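Transcriptional regulator, LYSR family (Neisseria meningitidis, PDB 4AB5) probably controls transcription of methionine-biosynthesis genes as a MetR-like DNA-binding regulator, the chain here being its regulatory, substrate-binding-type domain. Local coordinates at residues 12-17 and 39-44; 47-52 and 61-66. All coordinates share one frame; numbering follows the deposited sequence.

Contact 1 (12-17 and 39-44); sequences IAVECH and LDIVSG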
ATOM      1  N   ILE B  12      -8.499   5.201 -15.129  1.00 40.16           N
ATOM      2  CA  ILE B  12      -9.230   5.153 -13.862  1.00 39.13           C
ATOM      3  C   ILE B  12      -8.702   6.187 -12.869  1.00 43.99           C
ATOM      4  O   ILE B  12      -7.547   6.116 -12.469  1.00 42.40           O
ATOM      5  CB  ILE B  12      -9.306   3.714 -13.260  1.00 40.48           C
ATOM      6  CG1 ILE B  12      -9.945   2.708 -14.255  1.00 40.53           C
ATOM      7  CG2 ILE B  12     -10.091   3.719 -11.956  1.00 40.42           C
ATOM      8  CD1 ILE B  12      -9.256   1.415 -14.353  1.00 41.64           C
ATOM      9  N   ALA B  13      -9.561   7.144 -12.477  1.00 42.65           N
ATOM     10  CA  ALA B  13      -9.240   8.170 -11.494  1.00 42.88           C
ATOM     11  C   ALA B  13      -9.765   7.701 -10.132  1.00 48.42           C
ATOM     12  O   ALA B  13     -10.960   7.411  -9.982  1.00 47.18           O
ATOM     13  CB  ALA B  13      -9.861   9.497 -11.890  1.00 44.87           C
ATOM     14  N   VAL B  14      -8.840   7.555  -9.161  1.00 46.48           N
ATOM     15  CA  VAL B  14      -9.137   7.061  -7.818  1.00 46.61           C
ATOM     16  C   VAL B  14      -8.197   7.690  -6.791  1.00 53.75           C
ATOM     17  O   VAL B  14      -6.979   7.644  -6.958  1.00 54.24           O
ATOM     18  CB  VAL B  14      -9.178   5.497  -7.761  1.00 49.21           C
ATOM     19  CG1 VAL B  14      -7.902   4.866  -8.319  1.00 48.55           C
ATOM     20  CG2 VAL B  14      -9.501   4.967  -6.358  1.00 48.34           C
ATOM     21  N   GLU B  15      -8.772   8.290  -5.742  1.00 51.40           N
ATOM     22  CA  GLU B  15      -7.997   8.897  -4.664  1.00 51.62           C
ATOM     23  C   GLU B  15      -8.168   8.131  -3.339  1.00 55.55           C
ATOM     24  O   GLU B  15      -7.522   8.476  -2.349  1.00 56.33           O
ATOM     25  CB  GLU B  15      -8.353  10.387  -4.498  1.00 54.39           C
ATOM     26  CG  GLU B  15      -7.903  11.295  -5.635  1.00 67.70           C
ATOM     27  CD  GLU B  15      -6.440  11.259  -6.041  1.00 91.62           C
ATOM     28  OE1 GLU B  15      -5.559  11.278  -5.150  1.00 79.04           O
ATOM     29  OE2 GLU B  15      -6.177  11.241  -7.265  1.00 92.83           O
ATOM     30  N   CYS B  16      -9.010   7.076  -3.341  1.00 50.74           N
ATOM     31  CA  CYS B  16      -9.352   6.242  -2.188  1.00 49.86           C
ATOM     32  C   CYS B  16      -8.391   5.049  -2.081  1.00 48.99           C
ATOM     33  O   CYS B  16      -8.247   4.285  -3.038  1.00 48.47           O
ATOM     34  CB  CYS B  16     -10.822   5.821  -2.276  1.00 51.86           C
ATOM     35  SG  CYS B  16     -11.222   4.184  -1.583  1.00 55.67           S
ATOM     36  N   HIS B  17      -7.722   4.912  -0.917  1.00 41.88           N
ATOM     37  CA  HIS B  17      -6.715   3.882  -0.629  1.00 38.11           C
ATOM     38  C   HIS B  17      -7.245   2.443  -0.572  1.00 40.86           C
ATOM     39  O   HIS B  17      -6.671   1.572  -1.230  1.00 39.83           O
ATOM     40  CB  HIS B  17      -5.959   4.237   0.657  1.00 37.30           C
ATOM     41  CG  HIS B  17      -5.060   5.432   0.546  1.00 40.23           C
ATOM     42  ND1 HIS B  17      -3.688   5.317   0.698  1.00 41.12           N
ATOM     43  CD2 HIS B  17      -5.368   6.739   0.363  1.00 42.64           C
ATOM     44  CE1 HIS B  17      -3.206   6.543   0.580  1.00 41.14           C
ATOM     45  NE2 HIS B  17      -4.177   7.433   0.380  1.00 42.40           N
ATOM     46  N   LEU B  39      -5.417   0.568 -20.476  1.00 45.22           N
ATOM     47  CA  LEU B  39      -5.694   0.827 -19.063  1.00 43.26           C
ATOM     48  C   LEU B  39      -4.654   1.752 -18.429  1.00 44.23           C
ATOM     49  O   LEU B  39      -3.478   1.710 -18.791  1.00 43.36           O
ATOM     50  CB  LEU B  39      -5.787  -0.498 -18.279  1.00 42.19           C
ATOM     51  CG  LEU B  39      -7.066  -1.332 -18.447  1.00 46.28           C
ATOM     52  CD1 LEU B  39      -6.842  -2.755 -17.956  1.00 45.57           C
ATOM     53  CD2 LEU B  39      -8.241  -0.722 -17.682  1.00 48.44           C
ATOM     54  N   ASP B  40      -5.099   2.585 -17.485  1.00 39.25           N
ATOM     55  CA  ASP B  40      -4.251   3.526 -16.753  1.00 38.63           C
ATOM     56  C   ASP B  40      -4.887   3.902 -15.424  1.00 42.62           C
ATOM     57  O   ASP B  40      -6.103   3.773 -15.269  1.00 41.23           O
ATOM     58  CB  ASP B  40      -3.965   4.795 -17.589  1.00 41.09           C
ATOM     59  CG  ASP B  40      -2.666   5.508 -17.238  1.00 50.48           C
ATOM     60  OD1 ASP B  40      -1.875   4.954 -16.447  1.00 51.97           O
ATOM     61  OD2 ASP B  40      -2.422   6.598 -17.787  1.00 55.53           O
ATOM     62  N   ILE B  41      -4.054   4.340 -14.455  1.00 40.78           N
ATOM     63  CA  ILE B  41      -4.491   4.803 -13.136  1.00 41.31           C
ATOM     64  C   ILE B  41      -4.067   6.252 -13.023  1.00 50.37           C
ATOM     65  O   ILE B  41      -2.887   6.550 -13.186  1.00 49.17           O
ATOM     66  CB  ILE B  41      -3.968   3.930 -11.952  1.00 43.33           C
ATOM     67  CG1 ILE B  41      -4.388   2.442 -12.106  1.00 42.77           C
ATOM     68  CG2 ILE B  41      -4.444   4.508 -10.594  1.00 43.31           C
ATOM     69  CD1 ILE B  41      -3.437   1.446 -11.537  1.00 45.08           C
ATOM     70  N   VAL B  42      -5.038   7.155 -12.805  1.00 52.77           N
ATOM     71  CA  VAL B  42      -4.817   8.599 -12.653  1.00 55.68           C
ATOM     72  C   VAL B  42      -5.060   8.930 -11.164  1.00 63.79           C
ATOM     73  O   VAL B  42      -6.208   8.982 -10.721  1.00 63.98           O
ATOM     74  CB  VAL B  42      -5.715   9.432 -13.619  1.00 61.54           C
ATOM     75  CG1 VAL B  42      -5.281  10.895 -13.653  1.00 62.65           C
ATOM     76  CG2 VAL B  42      -5.714   8.846 -15.032  1.00 61.44           C
ATOM     77  N   SER B  43      -3.971   9.146 -10.398  1.00 63.92           N
ATOM     78  CA  SER B  43      -4.044   9.391  -8.944  1.00 65.04           C
ATOM     79  C   SER B  43      -3.041  10.430  -8.390  1.00 72.06           C
ATOM     80  O   SER B  43      -2.365  11.113  -9.165  1.00 72.44           O
ATOM     81  CB  SER B  43      -3.924   8.066  -8.183  1.00 67.48           C
ATOM     82  OG  SER B  43      -2.717   7.383  -8.485  1.00 76.66           O
ATOM     83  N   GLY B  44      -2.994  10.542  -7.055  1.00 70.51           N
ATOM     84  CA  GLY B  44      -2.086  11.415  -6.312  1.00 71.87           C
ATOM     85  C   GLY B  44      -2.537  12.840  -6.036  1.00 79.43           C
ATOM     86  O   GLY B  44      -2.133  13.419  -5.022  1.00 79.18           O
TER
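Ile12 and Ile41 face each other on neighbouring parallel strands, with Ala13 beside Val42 one step further on, and the backbone ladder between them is the first kind of interaction here. Ile12 uses both its peptide groups: its N donates to Asp40 O at 2.8 Å, and its O accepts from Val42 N at 2.7 Å. Both bonds are nearly straight at hydrogen. The next rung, Val14 N to Val42 O, is weak at 3.4 Å, as the two chains begin to part. Ala13 CA adds a CA-H...O contact to the same Val42 O.

Apolar contacts flank the ladder. On the face carrying Ile12 and Ile41, a chi1 of -57° lays Ile12 CG1 beside the backbone N, and CD1 is carried past Asp40 O to lie alongside Leu39 CD2 (4.1 Å). Further along, Val14 CG1 runs beside Ile41 CG2. On the face of Ala13 and Val42 the side chains meet more loosely, CB to CB.

The polar side chains lie at the two ends of the contact. Past the strands, the chain of Glu15 bends at chi2 (-53°), bringing its carboxylate over the backbone of Ser43 and Gly44, with OE2 3.3 Å from Ser43 CA; OE1 is hydrogen-bonded by Gln46 N. Within strand 37-42, the carboxylate of Asp40 is engaged by Arg135 of the second subunit in a salt bridge, so the edge of this pair belongs to the dimer interface.

The pair forms the two strands of a beta-alpha-beta unit whose connecting helix is 20-33, as in periplasmic-binding-protein-like domains. That helix covers Ile12, Val14 and Ile41 through Leu23, Phe20 and Met24, while Leu52 of helix 50-54 packs against Ala13 and Val42.

Contact 2 (47-52 and 61-66); sequences ADPVGL and AIVSEA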
ATOM      1  N   ALA B  47      -7.544  15.364  -4.651  1.00 80.52           N
ATOM      2  CA  ALA B  47      -8.719  16.161  -4.993  1.00 81.20           C
ATOM      3  C   ALA B  47      -9.760  15.329  -5.752  1.00 83.67           C
ATOM      4  O   ALA B  47      -9.444  14.240  -6.239  1.00 82.91           O
ATOM      5  CB  ALA B  47      -8.296  17.360  -5.826  1.00 83.38           C
ATOM      6  N   ASP B  48     -11.001  15.861  -5.853  1.00 79.24           N
ATOM      7  CA  ASP B  48     -12.162  15.267  -6.533  1.00 77.57           C
ATOM      8  C   ASP B  48     -11.815  14.706  -7.922  1.00 75.78           C
ATOM      9  O   ASP B  48     -11.437  15.484  -8.808  1.00 76.32           O
ATOM     10  CB  ASP B  48     -13.308  16.304  -6.637  1.00 81.16           C
ATOM     11  CG  ASP B  48     -14.695  15.782  -6.998  1.00 91.63           C
ATOM     12  OD1 ASP B  48     -14.837  14.555  -7.224  1.00 90.65           O
ATOM     13  OD2 ASP B  48     -15.646  16.597  -7.027  1.00 98.85           O
ATOM     14  N   PRO B  49     -11.946  13.367  -8.138  1.00 66.77           N
ATOM     15  CA  PRO B  49     -11.652  12.823  -9.474  1.00 64.62           C
ATOM     16  C   PRO B  49     -12.689  13.120 -10.565  1.00 64.26           C
ATOM     17  O   PRO B  49     -12.430  12.823 -11.728  1.00 63.88           O
ATOM     18  CB  PRO B  49     -11.465  11.325  -9.219  1.00 65.15           C
ATOM     19  CG  PRO B  49     -12.254  11.026  -8.004  1.00 69.79           C
ATOM     20  CD  PRO B  49     -12.366  12.299  -7.198  1.00 66.49           C
ATOM     21  N   VAL B  50     -13.849  13.707 -10.203  1.00 58.02           N
ATOM     22  CA  VAL B  50     -14.922  14.066 -11.140  1.00 57.51           C
ATOM     23  C   VAL B  50     -14.431  15.156 -12.129  1.00 60.45           C
ATOM     24  O   VAL B  50     -14.789  15.129 -13.313  1.00 59.67           O
ATOM     25  CB  VAL B  50     -16.242  14.444 -10.400  1.00 61.42           C
ATOM     26  CG1 VAL B  50     -17.289  15.032 -11.352  1.00 62.59           C
ATOM     27  CG2 VAL B  50     -16.819  13.239  -9.665  1.00 60.32           C
ATOM     28  N   GLY B  51     -13.590  16.063 -11.629  1.00 55.44           N
ATOM     29  CA  GLY B  51     -13.005  17.141 -12.415  1.00 55.26           C
ATOM     30  C   GLY B  51     -12.193  16.632 -13.586  1.00 56.00           C
ATOM     31  O   GLY B  51     -12.301  17.163 -14.691  1.00 56.15           O
ATOM     32  N   LEU B  52     -11.410  15.563 -13.353  1.00 50.79           N
ATOM     33  CA  LEU B  52     -10.566  14.914 -14.361  1.00 49.37           C
ATOM     34  C   LEU B  52     -11.385  14.385 -15.543  1.00 53.82           C
ATOM     35  O   LEU B  52     -10.899  14.425 -16.671  1.00 53.33           O
ATOM     36  CB  LEU B  52      -9.748  13.778 -13.754  1.00 47.42           C
ATOM     37  CG  LEU B  52      -8.535  14.103 -12.868  1.00 51.35           C
ATOM     38  CD1 LEU B  52      -8.136  12.887 -12.127  1.00 48.63           C
ATOM     39  CD2 LEU B  52      -7.320  14.649 -13.634  1.00 54.82           C
ATOM     40  N   ALA B  61     -14.225   7.375 -12.853  1.00 39.73           N
ATOM     41  CA  ALA B  61     -13.804   7.772 -11.515  1.00 39.10           C
ATOM     42  C   ALA B  61     -14.533   7.007 -10.408  1.00 44.33           C
ATOM     43  O   ALA B  61     -15.750   6.836 -10.481  1.00 45.10           O
ATOM     44  CB  ALA B  61     -13.991   9.270 -11.326  1.00 40.56           C
ATOM     45  N   ILE B  62     -13.779   6.548  -9.386  1.00 39.78           N
ATOM     46  CA  ILE B  62     -14.327   5.873  -8.207  1.00 39.61           C
ATOM     47  C   ILE B  62     -14.587   6.992  -7.194  1.00 45.56           C
ATOM     48  O   ILE B  62     -13.654   7.711  -6.811  1.00 45.67           O
ATOM     49  CB  ILE B  62     -13.378   4.760  -7.661  1.00 41.34           C
ATOM     50  CG1 ILE B  62     -13.015   3.694  -8.742  1.00 41.46           C
ATOM     51  CG2 ILE B  62     -13.902   4.122  -6.360  1.00 40.71           C
ATOM     52  CD1 ILE B  62     -14.214   2.903  -9.479  1.00 50.00           C
ATOM     53  N   VAL B  63     -15.871   7.188  -6.827  1.00 42.44           N
ATOM     54  CA  VAL B  63     -16.299   8.265  -5.933  1.00 42.28           C
ATOM     55  C   VAL B  63     -17.170   7.786  -4.752  1.00 47.17           C
ATOM     56  O   VAL B  63     -17.873   6.781  -4.871  1.00 45.04           O
ATOM     57  CB  VAL B  63     -16.955   9.435  -6.728  1.00 47.23           C
ATOM     58  CG1 VAL B  63     -15.933  10.158  -7.616  1.00 46.88           C
ATOM     59  CG2 VAL B  63     -18.165   8.961  -7.544  1.00 47.73           C
ATOM     60  N   SER B  64     -17.117   8.536  -3.623  1.00 47.26           N
ATOM     61  CA  SER B  64     -17.864   8.291  -2.378  1.00 48.78           C
ATOM     62  C   SER B  64     -19.233   8.992  -2.329  1.00 58.15           C
ATOM     63  O   SER B  64     -19.996   8.784  -1.380  1.00 58.87           O
ATOM     64  CB  SER B  64     -17.029   8.691  -1.169  1.00 52.51           C
ATOM     65  OG  SER B  64     -15.915   7.827  -1.047  1.00 65.69           O
ATOM     66  N   GLU B  65     -19.545   9.809  -3.345  1.00 57.30           N
ATOM     67  CA  GLU B  65     -20.818  10.516  -3.436  1.00 59.48           C
ATOM     68  C   GLU B  65     -21.267  10.702  -4.892  1.00 64.91           C
ATOM     69  O   GLU B  65     -20.438  10.846  -5.795  1.00 64.30           O
ATOM     70  CB  GLU B  65     -20.828  11.830  -2.619  1.00 61.78           C
ATOM     71  CG  GLU B  65     -19.949  12.950  -3.152  1.00 76.49           C
ATOM     72  CD  GLU B  65     -18.514  12.944  -2.668  1.00107.31           C
ATOM     73  OE1 GLU B  65     -17.736  12.073  -3.120  1.00106.46           O
ATOM     74  OE2 GLU B  65     -18.159  13.834  -1.860  1.00106.37           O
ATOM     75  N   ALA B  66     -22.582  10.648  -5.106  1.00 62.61           N
ATOM     76  CA  ALA B  66     -23.212  10.761  -6.418  1.00 63.46           C
ATOM     77  C   ALA B  66     -23.874  12.154  -6.561  1.00 70.59           C
ATOM     78  O   ALA B  66     -25.069  12.278  -6.857  1.00 71.33           O
ATOM     79  CB  ALA B  66     -24.225   9.640  -6.601  1.00 64.30           C
TER
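Pro49 rests on Ala61 and Val63, packing the turn that leads into helix 50-54 against strand 60-63 in the periplasmic-binding-protein-like fold of the LysR regulatory domain. Two carbons of the proline ring meet side chains two residues apart along the strand. CB meets the methyl of Ala61 at 3.9 Å, and CG lies 3.8 Å from Val63 CG1 while also approaching the carbonyl oxygen of Ile62. Ala61 and Val63 can share this work because alternate residues of a strand present their side chains on one face; the CB of the intervening Ile62 points away from the helix.

Val63 CG1 is the common point of the contact. Its placement anti to the carbonyl carbon (chi1 -67°) brings this methyl to both Pro49 and Val50, whose CG2 approaches it at 3.8 Å. The two valines cross at about a right angle. All five touching residues are buried, and no hydrogen bond joins the segments, so the contact is purely one of van der Waals packing.

A second shell surrounds the partners. The strand is bonded through its backbone to Ala13 on one neighbour and to Tyr185 and Ala187 of strand 171-189 on another. Phe74 of strand 72-86 touches Val63, and Ile72 of the same strand touches Val50.

Ahead of the helix, Asp48 makes a capping bond: Val50 N donates to Asp48 OD1 at 3.3 Å and 165° at hydrogen, from well above the carboxylate plane.

How the contacts relate
Contacts 1 and 2 follow one another along the chain and share a sheet, in which strands 8-13 and 60-63 are neighbours; their centres lie about 10 Å apart. Contact 1 is strand against strand, knit by backbone hydrogen bonds and only partly buried, running from the dimer interface to the loop after strand 37-42. Contact 2 sets the turn into a helix over a strand, wholly buried at its touching residues and held by apolar packing alone. Ala13 joins them: its O probably accepts a hydrogen bond from Ile62 N at 3.0 Å, and its methyl packs on Pro49. Helix 50-54 thus faces both contacts, reaching strand 37-42 through Leu52 and strand 60-63 through Val50.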